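Glycine betaine/carnitine/choline ABC transporter (Staphylococcus aureus subsp. aureus Mu50, PDB 3O66) probably binds glycine betaine, carnitine or choline as the substrate-binding component of an ABC-type uptake system. Local coordinates at residues S140-M152 with L185-S197. Numbering follows the deposited sequence.
Sequences SKDLRLGMDSSWM and LNTEKLDVALGYS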
ATOM      1  N   SER A 140      -5.741   9.436 -25.730  1.00 33.27           N
ATOM      2  CA  SER A 140      -5.052   8.156 -25.514  1.00 31.57           C
ATOM      3  C   SER A 140      -4.515   7.542 -26.822  1.00 32.18           C
ATOM      4  O   SER A 140      -3.462   6.903 -26.823  1.00 31.47           O
ATOM      5  CB  SER A 140      -5.955   7.195 -24.719  1.00 30.99           C
ATOM      6  OG  SER A 140      -7.114   6.838 -25.468  1.00 33.27           O
ATOM      7  N   LYS A 141      -5.200   7.818 -27.934  1.00 33.33           N
ATOM      8  CA  LYS A 141      -4.839   7.294 -29.254  1.00 34.50           C
ATOM      9  C   LYS A 141      -3.453   7.738 -29.694  1.00 33.46           C
ATOM     10  O   LYS A 141      -2.821   7.082 -30.506  1.00 33.18           O
ATOM     11  CB  LYS A 141      -5.863   7.703 -30.315  1.00 36.72           C
ATOM     12  CG  LYS A 141      -6.010   9.218 -30.467  1.00 39.12           C
ATOM     13  CD  LYS A 141      -7.134   9.597 -31.413  1.00 44.13           C
ATOM     14  CE  LYS A 141      -7.576  11.042 -31.151  1.00 45.72           C
ATOM     15  NZ  LYS A 141      -8.544  11.495 -32.209  1.00 51.30           N
ATOM     16  N   ASP A 142      -2.994   8.855 -29.151  1.00 32.76           N
ATOM     17  CA  ASP A 142      -1.697   9.411 -29.510  1.00 34.10           C
ATOM     18  C   ASP A 142      -0.655   9.196 -28.408  1.00 31.99           C
ATOM     19  O   ASP A 142       0.460   9.719 -28.490  1.00 32.66           O
ATOM     20  CB  ASP A 142      -1.855  10.913 -29.827  1.00 36.14           C
ATOM     21  CG  ASP A 142      -2.815  11.167 -30.984  1.00 40.76           C
ATOM     22  OD1 ASP A 142      -2.749  10.431 -32.003  1.00 44.58           O
ATOM     23  OD2 ASP A 142      -3.638  12.109 -30.877  1.00 45.20           O
ATOM     24  N   LEU A 143      -1.001   8.416 -27.389  1.00 30.30           N
ATOM     25  CA  LEU A 143      -0.119   8.263 -26.210  1.00 28.58           C
ATOM     26  C   LEU A 143       0.509   6.858 -26.099  1.00 28.14           C
ATOM     27  O   LEU A 143      -0.062   5.892 -26.580  1.00 29.10           O
ATOM     28  CB  LEU A 143      -0.884   8.601 -24.924  1.00 27.30           C
ATOM     29  CG  LEU A 143      -1.359  10.064 -24.785  1.00 29.50           C
ATOM     30  CD1 LEU A 143      -2.166  10.302 -23.495  1.00 27.87           C
ATOM     31  CD2 LEU A 143      -0.191  11.051 -24.872  1.00 28.55           C
ATOM     32  N   ARG A 144       1.675   6.775 -25.459  1.00 26.38           N
ATOM     33  CA  ARG A 144       2.368   5.518 -25.176  1.00 26.18           C
ATOM     34  C   ARG A 144       2.108   5.117 -23.705  1.00 25.51           C
ATOM     35  O   ARG A 144       2.446   5.885 -22.780  1.00 25.41           O
ATOM     36  CB  ARG A 144       3.890   5.685 -25.413  1.00 25.73           C
ATOM     37  CG  ARG A 144       4.268   6.099 -26.848  1.00 27.31           C
ATOM     38  CD  ARG A 144       5.689   6.694 -26.909  1.00 27.79           C
ATOM     39  NE  ARG A 144       5.749   7.936 -26.142  1.00 27.49           N
ATOM     40  CZ  ARG A 144       6.878   8.573 -25.824  1.00 29.15           C
ATOM     41  NH1 ARG A 144       8.050   8.101 -26.219  1.00 28.28           N
ATOM     42  NH2 ARG A 144       6.832   9.693 -25.106  1.00 29.95           N
ATOM     43  N   LEU A 145       1.472   3.953 -23.512  1.00 25.22           N
ATOM     44  CA  LEU A 145       1.269   3.327 -22.186  1.00 24.32           C
ATOM     45  C   LEU A 145       2.307   2.225 -21.861  1.00 24.45           C
ATOM     46  O   LEU A 145       2.546   1.344 -22.681  1.00 26.04           O
ATOM     47  CB  LEU A 145      -0.132   2.714 -22.071  1.00 24.30           C
ATOM     48  CG  LEU A 145      -0.521   1.998 -20.764  1.00 23.77           C
ATOM     49  CD1 LEU A 145      -0.525   2.954 -19.551  1.00 21.99           C
ATOM     50  CD2 LEU A 145      -1.898   1.336 -20.922  1.00 27.55           C
ATOM     51  N   GLY A 146       2.891   2.289 -20.667  1.00 23.79           N
ATOM     52  CA  GLY A 146       3.720   1.190 -20.113  1.00 24.04           C
ATOM     53  C   GLY A 146       2.962   0.562 -18.950  1.00 24.91           C
ATOM     54  O   GLY A 146       2.397   1.290 -18.121  1.00 24.32           O
HETATM   55  N   MSE A 147       2.931  -0.773 -18.893  1.00 25.58           N
HETATM   56  CA  MSE A 147       2.298  -1.484 -17.768  1.00 27.27           C
HETATM   57  C   MSE A 147       3.100  -2.740 -17.428  1.00 28.84           C
HETATM   58  O   MSE A 147       3.880  -3.208 -18.257  1.00 29.51           O
HETATM   59  CB  MSE A 147       0.848  -1.876 -18.132  1.00 27.82           C
HETATM   60  CG  MSE A 147       0.765  -2.956 -19.167  1.00 32.80           C
HETATM   61 SE   MSE A 147       1.005  -2.186 -20.930  0.75 37.58          SE
HETATM   62  CE  MSE A 147      -0.901  -2.273 -21.428  1.00 39.39           C
ATOM     63  N   ASP A 148       2.899  -3.295 -16.234  1.00 29.87           N
ATOM     64  CA  ASP A 148       3.472  -4.601 -15.898  1.00 33.21           C
ATOM     65  C   ASP A 148       3.075  -5.640 -16.952  1.00 35.24           C
ATOM     66  O   ASP A 148       1.919  -5.686 -17.366  1.00 34.45           O
ATOM     67  CB  ASP A 148       2.971  -5.109 -14.545  1.00 33.37           C
ATOM     68  CG  ASP A 148       3.647  -6.407 -14.143  1.00 37.21           C
ATOM     69  OD1 ASP A 148       4.825  -6.379 -13.722  1.00 38.47           O
ATOM     70  OD2 ASP A 148       3.029  -7.467 -14.299  1.00 41.19           O
ATOM     71  N   SER A 149       4.021  -6.486 -17.366  1.00 38.31           N
ATOM     72  CA  SER A 149       3.685  -7.582 -18.293  1.00 42.27           C
ATOM     73  C   SER A 149       2.531  -8.513 -17.809  1.00 44.53           C
ATOM     74  O   SER A 149       1.728  -8.981 -18.613  1.00 45.68           O
ATOM     75  CB  SER A 149       4.933  -8.373 -18.739  1.00 43.91           C
ATOM     76  OG  SER A 149       5.882  -8.570 -17.701  1.00 44.66           O
ATOM     77  N   SER A 150       2.417  -8.751 -16.508  1.00 46.40           N
ATOM     78  CA  SER A 150       1.336  -9.637 -16.006  1.00 49.13           C
ATOM     79  C   SER A 150      -0.069  -9.044 -16.192  1.00 49.60           C
ATOM     80  O   SER A 150      -1.069  -9.739 -16.012  1.00 50.71           O
ATOM     81  CB  SER A 150       1.573 -10.027 -14.550  1.00 49.45           C
ATOM     82  N   TRP A 151      -0.137  -7.768 -16.579  1.00 49.66           N
ATOM     83  CA  TRP A 151      -1.407  -7.065 -16.730  1.00 50.30           C
ATOM     84  C   TRP A 151      -2.064  -7.182 -18.121  1.00 52.90           C
ATOM     85  O   TRP A 151      -3.277  -7.017 -18.236  1.00 53.18           O
ATOM     86  CB  TRP A 151      -1.251  -5.592 -16.294  1.00 48.30           C
ATOM     87  CG  TRP A 151      -2.531  -4.935 -15.954  1.00 45.67           C
ATOM     88  CD1 TRP A 151      -3.341  -5.209 -14.889  1.00 45.13           C
ATOM     89  CD2 TRP A 151      -3.171  -3.899 -16.692  1.00 43.84           C
ATOM     90  NE1 TRP A 151      -4.446  -4.393 -14.911  1.00 43.62           N
ATOM     91  CE2 TRP A 151      -4.370  -3.579 -16.009  1.00 43.01           C
ATOM     92  CE3 TRP A 151      -2.848  -3.201 -17.864  1.00 42.28           C
ATOM     93  CZ2 TRP A 151      -5.249  -2.594 -16.464  1.00 42.88           C
ATOM     94  CZ3 TRP A 151      -3.716  -2.213 -18.308  1.00 42.41           C
ATOM     95  CH2 TRP A 151      -4.910  -1.922 -17.610  1.00 42.57           C
HETATM   96  N   MSE A 152      -1.289  -7.477 -19.169  1.00 55.78           N
HETATM   97  CA  MSE A 152      -1.878  -7.776 -20.493  1.00 59.09           C
HETATM   98  C   MSE A 152      -3.127  -8.663 -20.376  1.00 61.80           C
HETATM   99  O   MSE A 152      -4.162  -8.382 -20.999  1.00 62.69           O
HETATM  100  CB  MSE A 152      -0.864  -8.443 -21.438  1.00 60.69           C
HETATM  101  CG  MSE A 152       0.016  -7.492 -22.242  1.00 59.82           C
HETATM  102 SE   MSE A 152      -0.926  -5.978 -23.062  0.75 60.13          SE
HETATM  103  CE  MSE A 152      -1.978  -6.894 -24.414  1.00 62.57           C
ATOM    104  N   LEU A 185       8.746   6.721 -17.714  1.00 25.69           N
ATOM    105  CA  LEU A 185       7.907   7.932 -17.744  1.00 25.52           C
ATOM    106  C   LEU A 185       8.765   9.204 -17.564  1.00 26.12           C
ATOM    107  O   LEU A 185       8.615  10.191 -18.303  1.00 26.53           O
ATOM    108  CB  LEU A 185       6.834   7.810 -16.663  1.00 25.33           C
ATOM    109  CG  LEU A 185       5.504   8.534 -16.663  1.00 26.57           C
ATOM    110  CD1 LEU A 185       4.722   8.397 -17.983  1.00 22.46           C
ATOM    111  CD2 LEU A 185       4.682   8.049 -15.437  1.00 28.34           C
ATOM    112  N   ASN A 186       9.695   9.161 -16.613  1.00 25.76           N
ATOM    113  CA  ASN A 186      10.543  10.302 -16.312  1.00 26.96           C
ATOM    114  C   ASN A 186      11.403  10.700 -17.507  1.00 27.49           C
ATOM    115  O   ASN A 186      11.643  11.898 -17.741  1.00 27.67           O
ATOM    116  CB  ASN A 186      11.425   9.983 -15.114  1.00 27.58           C
ATOM    117  CG  ASN A 186      12.074  11.219 -14.511  1.00 29.35           C
ATOM    118  OD1 ASN A 186      11.434  12.247 -14.334  1.00 29.88           O
ATOM    119  ND2 ASN A 186      13.338  11.098 -14.145  1.00 30.76           N
ATOM    120  N   THR A 187      11.835   9.696 -18.271  1.00 27.84           N
ATOM    121  CA  THR A 187      12.710   9.913 -19.430  1.00 28.30           C
ATOM    122  C   THR A 187      11.914  10.124 -20.713  1.00 27.82           C
ATOM    123  O   THR A 187      12.499  10.305 -21.789  1.00 28.15           O
ATOM    124  CB  THR A 187      13.733   8.763 -19.634  1.00 29.49           C
ATOM    125  OG1 THR A 187      13.035   7.515 -19.853  1.00 29.56           O
ATOM    126  CG2 THR A 187      14.695   8.655 -18.418  1.00 29.41           C
ATOM    127  N   GLU A 188      10.582  10.127 -20.588  1.00 26.65           N
ATOM    128  CA  GLU A 188       9.672  10.390 -21.704  1.00 27.50           C
ATOM    129  C   GLU A 188       9.670   9.270 -22.756  1.00 27.21           C
ATOM    130  O   GLU A 188       9.284   9.508 -23.920  1.00 27.06           O
ATOM    131  CB  GLU A 188       9.924  11.796 -22.340  1.00 28.53           C
ATOM    132  CG  GLU A 188       9.857  12.912 -21.274  1.00 34.56           C
ATOM    133  CD  GLU A 188       9.431  14.262 -21.795  1.00 42.50           C
ATOM    134  OE1 GLU A 188       8.606  14.328 -22.728  1.00 45.47           O
ATOM    135  OE2 GLU A 188       9.907  15.282 -21.243  1.00 48.12           O
ATOM    136  N   LYS A 189      10.090   8.061 -22.340  1.00 26.42           N
ATOM    137  CA  LYS A 189       9.878   6.859 -23.147  1.00 26.51           C
ATOM    138  C   LYS A 189       8.419   6.396 -23.101  1.00 25.71           C
ATOM    139  O   LYS A 189       7.982   5.658 -23.975  1.00 26.53           O
ATOM    140  CB  LYS A 189      10.819   5.717 -22.722  1.00 27.58           C
ATOM    141  CG  LYS A 189      12.286   5.913 -23.118  1.00 27.47           C
ATOM    142  CD  LYS A 189      12.456   5.894 -24.667  1.00 30.98           C
ATOM    143  CE  LYS A 189      13.934   6.024 -25.109  1.00 32.92           C
ATOM    144  NZ  LYS A 189      14.648   7.213 -24.508  1.00 32.40           N
ATOM    145  N   LEU A 190       7.670   6.843 -22.088  1.00 24.15           N
ATOM    146  CA  LEU A 190       6.238   6.607 -22.001  1.00 23.81           C
ATOM    147  C   LEU A 190       5.529   7.951 -21.782  1.00 23.88           C
ATOM    148  O   LEU A 190       6.128   8.900 -21.293  1.00 23.80           O
ATOM    149  CB  LEU A 190       5.901   5.708 -20.796  1.00 22.90           C
ATOM    150  CG  LEU A 190       6.507   4.312 -20.736  1.00 23.59           C
ATOM    151  CD1 LEU A 190       6.184   3.682 -19.401  1.00 22.46           C
ATOM    152  CD2 LEU A 190       6.007   3.455 -21.911  1.00 25.39           C
ATOM    153  N   ASP A 191       4.245   8.005 -22.109  1.00 23.42           N
ATOM    154  CA  ASP A 191       3.423   9.155 -21.758  1.00 23.72           C
ATOM    155  C   ASP A 191       2.582   8.860 -20.523  1.00 23.45           C
ATOM    156  O   ASP A 191       2.250   9.774 -19.756  1.00 22.98           O
ATOM    157  CB  ASP A 191       2.529   9.523 -22.932  1.00 24.58           C
ATOM    158  CG  ASP A 191       3.333   9.859 -24.192  1.00 27.08           C
ATOM    159  OD1 ASP A 191       4.220  10.755 -24.132  1.00 27.35           O
ATOM    160  OD2 ASP A 191       3.102   9.203 -25.228  1.00 28.47           O
ATOM    161  N   VAL A 192       2.231   7.588 -20.359  1.00 22.30           N
ATOM    162  CA  VAL A 192       1.387   7.106 -19.255  1.00 21.61           C
ATOM    163  C   VAL A 192       1.936   5.747 -18.777  1.00 21.27           C
ATOM    164  O   VAL A 192       2.358   4.896 -19.608  1.00 21.81           O
ATOM    165  CB  VAL A 192      -0.094   6.932 -19.726  1.00 21.30           C
ATOM    166  CG1 VAL A 192      -0.998   6.505 -18.558  1.00 23.04           C
ATOM    167  CG2 VAL A 192      -0.632   8.201 -20.346  1.00 21.59           C
ATOM    168  N   ALA A 193       1.926   5.527 -17.454  1.00 20.75           N
ATOM    169  CA  ALA A 193       2.375   4.279 -16.865  1.00 20.68           C
ATOM    170  C   ALA A 193       1.281   3.788 -15.928  1.00 20.97           C
ATOM    171  O   ALA A 193       0.590   4.607 -15.277  1.00 21.91           O
ATOM    172  CB  ALA A 193       3.686   4.488 -16.080  1.00 20.90           C
ATOM    173  N   LEU A 194       1.086   2.478 -15.893  1.00 20.23           N
ATOM    174  CA  LEU A 194       0.300   1.874 -14.822  1.00 20.33           C
ATOM    175  C   LEU A 194       1.300   1.404 -13.758  1.00 20.23           C
ATOM    176  O   LEU A 194       1.975   0.374 -13.923  1.00 22.39           O
ATOM    177  CB  LEU A 194      -0.509   0.701 -15.362  1.00 20.61           C
ATOM    178  CG  LEU A 194      -1.458   0.065 -14.324  1.00 22.17           C
ATOM    179  CD1 LEU A 194      -2.572   1.057 -13.842  1.00 20.72           C
ATOM    180  CD2 LEU A 194      -2.040  -1.147 -14.966  1.00 23.59           C
ATOM    181  N   GLY A 195       1.414   2.157 -12.679  1.00 19.90           N
ATOM    182  CA  GLY A 195       2.487   1.944 -11.658  1.00 19.69           C
ATOM    183  C   GLY A 195       1.827   1.635 -10.336  1.00 20.37           C
ATOM    184  O   GLY A 195       0.616   1.512 -10.284  1.00 21.92           O
ATOM    185  N   TYR A 196       2.600   1.468  -9.269  1.00 21.23           N
ATOM    186  CA  TYR A 196       2.017   1.366  -7.938  1.00 21.44           C
ATOM    187  C   TYR A 196       1.917   2.761  -7.326  1.00 21.34           C
ATOM    188  O   TYR A 196       2.858   3.568  -7.440  1.00 21.47           O
ATOM    189  CB  TYR A 196       2.908   0.506  -7.052  1.00 22.98           C
ATOM    190  CG  TYR A 196       2.710  -0.970  -7.229  1.00 24.09           C
ATOM    191  CD1 TYR A 196       1.519  -1.589  -6.803  1.00 28.46           C
ATOM    192  CD2 TYR A 196       3.702  -1.764  -7.800  1.00 27.36           C
ATOM    193  CE1 TYR A 196       1.330  -2.968  -6.947  1.00 29.41           C
ATOM    194  CE2 TYR A 196       3.528  -3.139  -7.937  1.00 28.28           C
ATOM    195  CZ  TYR A 196       2.346  -3.728  -7.526  1.00 31.67           C
ATOM    196  OH  TYR A 196       2.187  -5.085  -7.671  1.00 34.17           O
ATOM    197  N   SER A 197       0.807   3.032  -6.659  1.00 20.20           N
ATOM    198  CA  SER A 197       0.475   4.404  -6.226  1.00 21.67           C
ATOM    199  C   SER A 197       1.308   4.948  -5.066  1.00 21.84           C
ATOM    200  O   SER A 197       1.177   6.129  -4.735  1.00 23.29           O
ATOM    201  CB  SER A 197      -1.007   4.467  -5.860  1.00 20.99           C
ATOM    202  OG  SER A 197      -1.235   3.595  -4.759  1.00 23.10           O
TER
HETATM  203  O   HOH W   1       1.169  -2.201 -14.318  1.00 28.36           O
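Arg-144 and Asp-191 join at the start of a parallel strand pair, 144-148 beside 192-196, inside the five-stranded mixed sheet of one lobe of a periplasmic-binding-protein fold; the pair shows how a salt bridge can extend a backbone ladder beyond its first rung. The backbone bonds run Val-192 N to Arg-144 O, Gly-146 N to Val-192 O (2.9 Å) and Leu-194 N to Gly-146 O (2.8 Å). Past the last of these the strands part, and a water bridges Asp-148 N and Leu-194 O.

At the other end, Arg-144 meets the carboxylate of Asp-191 side-on: NE reaches OD2 at 3.1 Å and NH2 reaches OD1 at 3.0 Å, both nearly straight. Both oxygens lie in the guanidinium plane, but the carboxylate is turned 51° to it, so the nitrogens approach from above its plane. OD2 also takes Arg-144 N through its anti lone pair, while Asp-191 N returns a bond to Arg-144 O, a reciprocal grip. Glu-188 O, in the Schellman turn ending helix 181-186, adds weak bonds from NH1 and NH2.

Apolar contacts line both sheet faces. Leu-190 lays both methyls against Gly-146, CD1 near its CA and CD2 near its N; Leu-145 CD1 touches Val-192 CG1 on the other face. Leu-194 CD2 makes a CH-pi contact over the Trp-151 six-membered ring, 3.5 Å from its centroid, a chi1 of -175° turning CG away from the leucine's backbone N.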